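Local coordinates for protein DJ-1 homolog D (Arabidopsis thaliana, PDB 4OGG), which belongs to the DJ-1/PfpI family of the glutaminase I clan and carries two DJ-1/PfpI domains in tandem within one chain, at residues G132-A137 with G149-E154; G120-A125 with G142-A147. All coordinates share one frame; numbering follows the deposited sequence.

Overall arrangement
From the N-terminal side, the chain runs through helix 121-126 shortly after a modified cysteine, then strand 134-135, helix 142-147 and strand 151-152. Contact 2 sets the two helices side by side and closes a loop of 16 residues; contact 1 pairs the two strands around an 11-residue connection containing helix 142-147. Their segments alternate along the chain, so the contacts cross rather than nest. With centres about 8 Å apart, they are joined by two probable hydrogen bonds, Gln-121 NE2 to Thr-136 O and Ala-150 N to Leu-145 O, and by packing of Ala-137 on Gln-121 and Trp-152 on Val-146. They tie a small beta-alpha-beta unit to helix 121-126, within the first DJ-1/PfpI family region.

Contact 1 of 2, residues G132-A137 with G149-E154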
loop_
_atom_site.group_PDB
_atom_site.type_symbol
_atom_site.label_atom_id
_atom_site.label_comp_id
_atom_site.label_asym_id
_atom_site.label_seq_id
_atom_site.Cartn_x
_atom_site.Cartn_y
_atom_site.Cartn_z
ATOM N N GLY C 132 -14.879 20.449 -34.453
ATOM C CA GLY C 132 -15.738 21.621 -34.410
ATOM C C GLY C 132 -16.697 21.680 -33.233
ATOM O O GLY C 132 -17.573 22.546 -33.186
ATOM N N ARG C 133 -16.531 20.769 -32.279
ATOM C CA ARG C 133 -17.394 20.715 -31.102
ATOM C C ARG C 133 -16.759 21.391 -29.892
ATOM O O ARG C 133 -15.573 21.205 -29.620
ATOM C CB ARG C 133 -17.699 19.255 -30.748
ATOM C CG ARG C 133 -18.490 18.501 -31.802
ATOM C CD ARG C 133 -19.968 18.827 -31.709
ATOM N NE ARG C 133 -20.708 17.856 -30.909
ATOM C CZ ARG C 133 -20.893 16.588 -31.261
ATOM N NH1 ARG C 133 -20.390 16.131 -32.400
ATOM N NH2 ARG C 133 -21.590 15.777 -30.476
ATOM N N LYS C 134 -17.544 22.185 -29.169
ATOM C CA LYS C 134 -17.024 22.830 -27.970
ATOM C C LYS C 134 -17.003 21.775 -26.874
ATOM O O LYS C 134 -17.977 21.047 -26.683
ATOM C CB LYS C 134 -17.910 24.000 -27.533
ATOM C CG LYS C 134 -17.825 25.211 -28.444
ATOM C CD LYS C 134 -18.549 26.406 -27.848
ATOM C CE LYS C 134 -17.911 26.852 -26.538
ATOM N NZ LYS C 134 -18.562 28.082 -25.993
ATOM N N CYS C 135 -15.890 21.680 -26.162
ATOM C CA CYS C 135 -15.784 20.699 -25.098
ATOM C C CYS C 135 -14.594 20.971 -24.197
ATOM O O CYS C 135 -13.651 21.662 -24.584
ATOM C CB CYS C 135 -15.661 19.288 -25.694
ATOM S SG CYS C 135 -14.262 19.048 -26.842
ATOM N N THR C 136 -14.663 20.442 -22.982
ATOM C CA THR C 136 -13.570 20.562 -22.031
ATOM C C THR C 136 -13.224 19.122 -21.666
ATOM O O THR C 136 -13.832 18.183 -22.187
ATOM C CB THR C 136 -13.981 21.333 -20.751
ATOM O OG1 THR C 136 -12.817 21.584 -19.950
ATOM C CG2 THR C 136 -14.965 20.524 -19.926
ATOM N N ALA C 137 -12.253 18.951 -20.780
ATOM C CA ALA C 137 -11.828 17.627 -20.342
ATOM C C ALA C 137 -10.721 17.850 -19.338
ATOM O O ALA C 137 -10.406 18.993 -19.008
ATOM C CB ALA C 137 -11.295 16.829 -21.523
ATOM N N GLY C 149 -9.557 18.594 -33.841
ATOM C CA GLY C 149 -10.445 19.628 -34.353
ATOM C C GLY C 149 -11.451 20.228 -33.390
ATOM O O GLY C 149 -12.315 21.007 -33.793
ATOM N N ALA C 150 -11.342 19.887 -32.111
ATOM C CA ALA C 150 -12.271 20.400 -31.116
ATOM C C ALA C 150 -12.062 21.870 -30.781
ATOM O O ALA C 150 -10.962 22.409 -30.927
ATOM C CB ALA C 150 -12.167 19.571 -29.841
ATOM N N LYS C 151 -13.141 22.519 -30.356
ATOM C CA LYS C 151 -13.077 23.907 -29.927
ATOM C C LYS C 151 -12.848 23.726 -28.434
ATOM O O LYS C 151 -13.784 23.698 -27.634
ATOM C CB LYS C 151 -14.397 24.621 -30.206
ATOM C CG LYS C 151 -14.707 24.719 -31.693
ATOM C CD LYS C 151 -15.857 25.671 -31.960
ATOM C CE LYS C 151 -16.019 25.922 -33.450
ATOM N NZ LYS C 151 -16.959 27.048 -33.715
ATOM N N TRP C 152 -11.577 23.558 -28.090
ATOM C CA TRP C 152 -11.142 23.319 -26.724
ATOM C C TRP C 152 -11.471 24.430 -25.744
ATOM O O TRP C 152 -11.336 25.617 -26.051
ATOM C CB TRP C 152 -9.634 23.045 -26.723
ATOM C CG TRP C 152 -9.018 22.933 -25.364
ATOM C CD1 TRP C 152 -8.103 23.779 -24.810
ATOM C CD2 TRP C 152 -9.261 21.912 -24.389
ATOM N NE1 TRP C 152 -7.756 23.349 -23.553
ATOM C CE2 TRP C 152 -8.453 22.205 -23.267
ATOM C CE3 TRP C 152 -10.083 20.776 -24.354
ATOM C CZ2 TRP C 152 -8.440 21.404 -22.119
ATOM C CZ3 TRP C 152 -10.072 19.978 -23.210
ATOM C CH2 TRP C 152 -9.254 20.297 -22.109
ATOM N N VAL C 153 -11.910 24.021 -24.558
ATOM C CA VAL C 153 -12.244 24.946 -23.488
ATOM C C VAL C 153 -11.422 24.543 -22.267
ATOM O O VAL C 153 -11.799 23.645 -21.518
ATOM C CB VAL C 153 -13.746 24.880 -23.136
ATOM C CG1 VAL C 153 -14.052 25.814 -21.968
ATOM C CG2 VAL C 153 -14.580 25.263 -24.350
ATOM N N GLU C 154 -10.278 25.198 -22.093
ATOM C CA GLU C 154 -9.398 24.921 -20.965
ATOM C C GLU C 154 -10.209 25.020 -19.674
ATOM O O GLU C 154 -10.902 26.010 -19.447
ATOM C CB GLU C 154 -8.261 25.946 -20.943
ATOM C CG GLU C 154 -7.143 25.651 -19.954
ATOM C CD GLU C 154 -6.372 24.392 -20.299
ATOM O OE1 GLU C 154 -6.057 24.190 -21.491
ATOM O OE2 GLU C 154 -6.071 23.608 -19.379
#
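Lys-134 pairs with Lys-151 and Cys-135 with Trp-152 in a two-stranded parallel ladder, the beta pairing of a beta-alpha-beta unit whose crossover is helix 142-147. The end-to-end directions of the segments differ by 38°. Lys-151 uses both its N and its O toward segment 132-137, the N giving to Arg-133 O at 2.9 Å and the O receiving Cys-135 N at 3.3 Å; Val-153 N then reaches Cys-135 O in a bent bond. Before the ladder in both segments, Gly-132 N donates to Gly-149 O at 2.7 Å. Gly-149, with positive phi, is the C-prime residue of the Schellman motif that ends helix 142-147 and turns the chain into the second strand.

The lysine aliphatic chains share one face, Lys-134 CG lying 3.9 Å from Lys-151 CB, and the two chains cross at an angle, the amines diverging. On the face of Cys-135 and Trp-152, Cys-135 SG packs on Ala-150 CB at 3.7 Å. The Trp-152 indole, with CG anti to the backbone N (chi1 173°), reaches along the partner segment to Ala-137, whose CB lies in the ring plane at the edge, 3.8 Å from Trp-152 CZ3. At another edge, Trp-152 NE1 donates in the ring plane to Glu-154 OE1, a bond that helps fix the ring's rotation. Leu-145 of the crossover helix packs against Ala-137, Ala-150 and Trp-152. Thr-136 OG1, also anti to its N, donates to Val-153 O at 2.8 Å, the C=O...OG1 angle of 176° placing the hydroxyl almost straight beyond the carbonyl.

Contact 2 of 2, residues G120-A125 with G142-A147; sequences GQLILA and GPSLVA
Leu-145 holds CG beside its backbone N (chi1 -74°) and extends onward from there, which carries its two methyls across to Gln-121 and Ala-125. Leu-145 CD1 rests 4.0 Å from Gln-121 CB, while Leu-145 CD2 approaches Ala-125 CB at 4.2 Å and the backbone O of Gln-121 at 4.0 Å. The leucine fork thus spans one turn of helix 121-126. Ser-144 has OG between its N and carbonyl carbon (chi1 69°), and Leu-122 CD2 comes to 3.5 Å from that oxygen; this is packing, since OG is hydrogen-bonded to Val-141 O.

No hydrogen bond crosses between the segments, and the buried surface is a modest 197 Å². The short axes approach to 9.4 Å and run nearly parallel, 24° apart, and the gap is bridged by Leu-145, Leu-122, Ala-125 and Ser-144. Gln-121 lends its CB to the packing, but a bend in its chain takes the amide away from helix 142-147. There OE1 bonds to Ser-116 OG, and NE2 to the backbone oxygens of Thr-136 and Ala-170, giving this buried amide partners at both ends.

Around the pair, Val-146 packs on Trp-152 of strand 151-152, Ile-123 and Leu-124 pack on helix 98-110, and Leu-340 of the second subunit touches Ala-125 and Ser-144, placing the helix pair between this domain's own strands and helices and a neighbouring chain.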
loop_
_atom_site.group_PDB
_atom_site.type_symbol
_atom_site.label_atom_id
_atom_site.label_comp_id
_atom_site.label_asym_id
_atom_site.label_seq_id
_atom_site.Cartn_x
_atom_site.Cartn_y
_atom_site.Cartn_z
ATOM N N GLY C 120 -12.068 10.577 -20.156
ATOM C CA GLY C 120 -12.977 9.858 -21.029
ATOM C C GLY C 120 -12.979 10.385 -22.451
ATOM O O GLY C 120 -13.165 9.624 -23.405
ATOM N N GLN C 121 -12.753 11.690 -22.594
ATOM C CA GLN C 121 -12.745 12.342 -23.896
ATOM C C GLN C 121 -11.692 11.820 -24.877
ATOM O O GLN C 121 -11.783 12.078 -26.076
ATOM C CB GLN C 121 -12.590 13.863 -23.724
ATOM C CG GLN C 121 -13.865 14.581 -23.249
ATOM C CD GLN C 121 -14.109 14.490 -21.743
ATOM O OE1 GLN C 121 -14.131 13.402 -21.159
ATOM N NE2 GLN C 121 -14.307 15.648 -21.111
ATOM N N LEU C 122 -10.693 11.096 -24.380
ATOM C CA LEU C 122 -9.674 10.545 -25.266
ATOM C C LEU C 122 -10.356 9.617 -26.259
ATOM O O LEU C 122 -9.950 9.517 -27.418
ATOM C CB LEU C 122 -8.626 9.765 -24.475
ATOM C CG LEU C 122 -7.591 10.597 -23.716
ATOM C CD1 LEU C 122 -6.682 9.669 -22.933
ATOM C CD2 LEU C 122 -6.788 11.438 -24.699
ATOM N N ILE C 123 -11.407 8.944 -25.801
ATOM C CA ILE C 123 -12.145 8.031 -26.662
ATOM C C ILE C 123 -12.902 8.799 -27.749
ATOM O O ILE C 123 -13.009 8.338 -28.882
ATOM C CB ILE C 123 -13.131 7.177 -25.843
ATOM C CG1 ILE C 123 -12.368 6.429 -24.745
ATOM C CG2 ILE C 123 -13.833 6.174 -26.754
ATOM C CD1 ILE C 123 -13.250 5.677 -23.764
ATOM N N LEU C 124 -13.426 9.972 -27.405
ATOM C CA LEU C 124 -14.143 10.786 -28.384
ATOM C C LEU C 124 -13.162 11.273 -29.448
ATOM O O LEU C 124 -13.505 11.374 -30.628
ATOM C CB LEU C 124 -14.809 11.987 -27.702
ATOM C CG LEU C 124 -15.807 11.661 -26.585
ATOM C CD1 LEU C 124 -16.429 12.948 -26.063
ATOM C CD2 LEU C 124 -16.885 10.730 -27.115
ATOM N N ALA C 125 -11.938 11.576 -29.026
ATOM C CA ALA C 125 -10.917 12.030 -29.958
ATOM C C ALA C 125 -10.590 10.894 -30.921
ATOM O O ALA C 125 -10.472 11.109 -32.126
ATOM C CB ALA C 125 -9.662 12.458 -29.208
ATOM N N GLY C 142 -6.430 18.247 -23.393
ATOM C CA GLY C 142 -6.576 19.366 -24.310
ATOM C C GLY C 142 -5.853 19.229 -25.641
ATOM O O GLY C 142 -6.471 19.377 -26.696
ATOM N N PRO C 143 -4.539 18.956 -25.632
ATOM C CA PRO C 143 -3.790 18.814 -26.884
ATOM C C PRO C 143 -4.400 17.821 -27.870
ATOM O O PRO C 143 -4.513 18.120 -29.056
ATOM C CB PRO C 143 -2.407 18.392 -26.402
ATOM C CG PRO C 143 -2.278 19.153 -25.124
ATOM C CD PRO C 143 -3.626 18.914 -24.476
ATOM N N SER C 144 -4.793 16.644 -27.387
ATOM C CA SER C 144 -5.380 15.643 -28.273
ATOM C C SER C 144 -6.709 16.118 -28.851
ATOM O O SER C 144 -6.997 15.895 -30.026
ATOM C CB SER C 144 -5.587 14.317 -27.536
ATOM O OG SER C 144 -6.605 14.421 -26.562
ATOM N N LEU C 145 -7.521 16.772 -28.029
ATOM C CA LEU C 145 -8.813 17.258 -28.504
ATOM C C LEU C 145 -8.628 18.364 -29.540
ATOM O O LEU C 145 -9.346 18.419 -30.539
ATOM C CB LEU C 145 -9.659 17.755 -27.327
ATOM C CG LEU C 145 -10.239 16.630 -26.458
ATOM C CD1 LEU C 145 -10.943 17.206 -25.243
ATOM C CD2 LEU C 145 -11.214 15.804 -27.289
ATOM N N VAL C 146 -7.664 19.244 -29.295
ATOM C CA VAL C 146 -7.384 20.326 -30.228
ATOM C C VAL C 146 -6.925 19.705 -31.545
ATOM O O VAL C 146 -7.343 20.125 -32.622
ATOM C CB VAL C 146 -6.279 21.258 -29.674
ATOM C CG1 VAL C 146 -5.810 22.222 -30.756
ATOM C CG2 VAL C 146 -6.819 22.030 -28.479
ATOM N N ALA C 147 -6.071 18.691 -31.445
ATOM C CA ALA C 147 -5.558 18.006 -32.626
ATOM C C ALA C 147 -6.690 17.350 -33.410
ATOM O O ALA C 147 -6.608 17.205 -34.633
ATOM C CB ALA C 147 -4.535 16.956 -32.216
#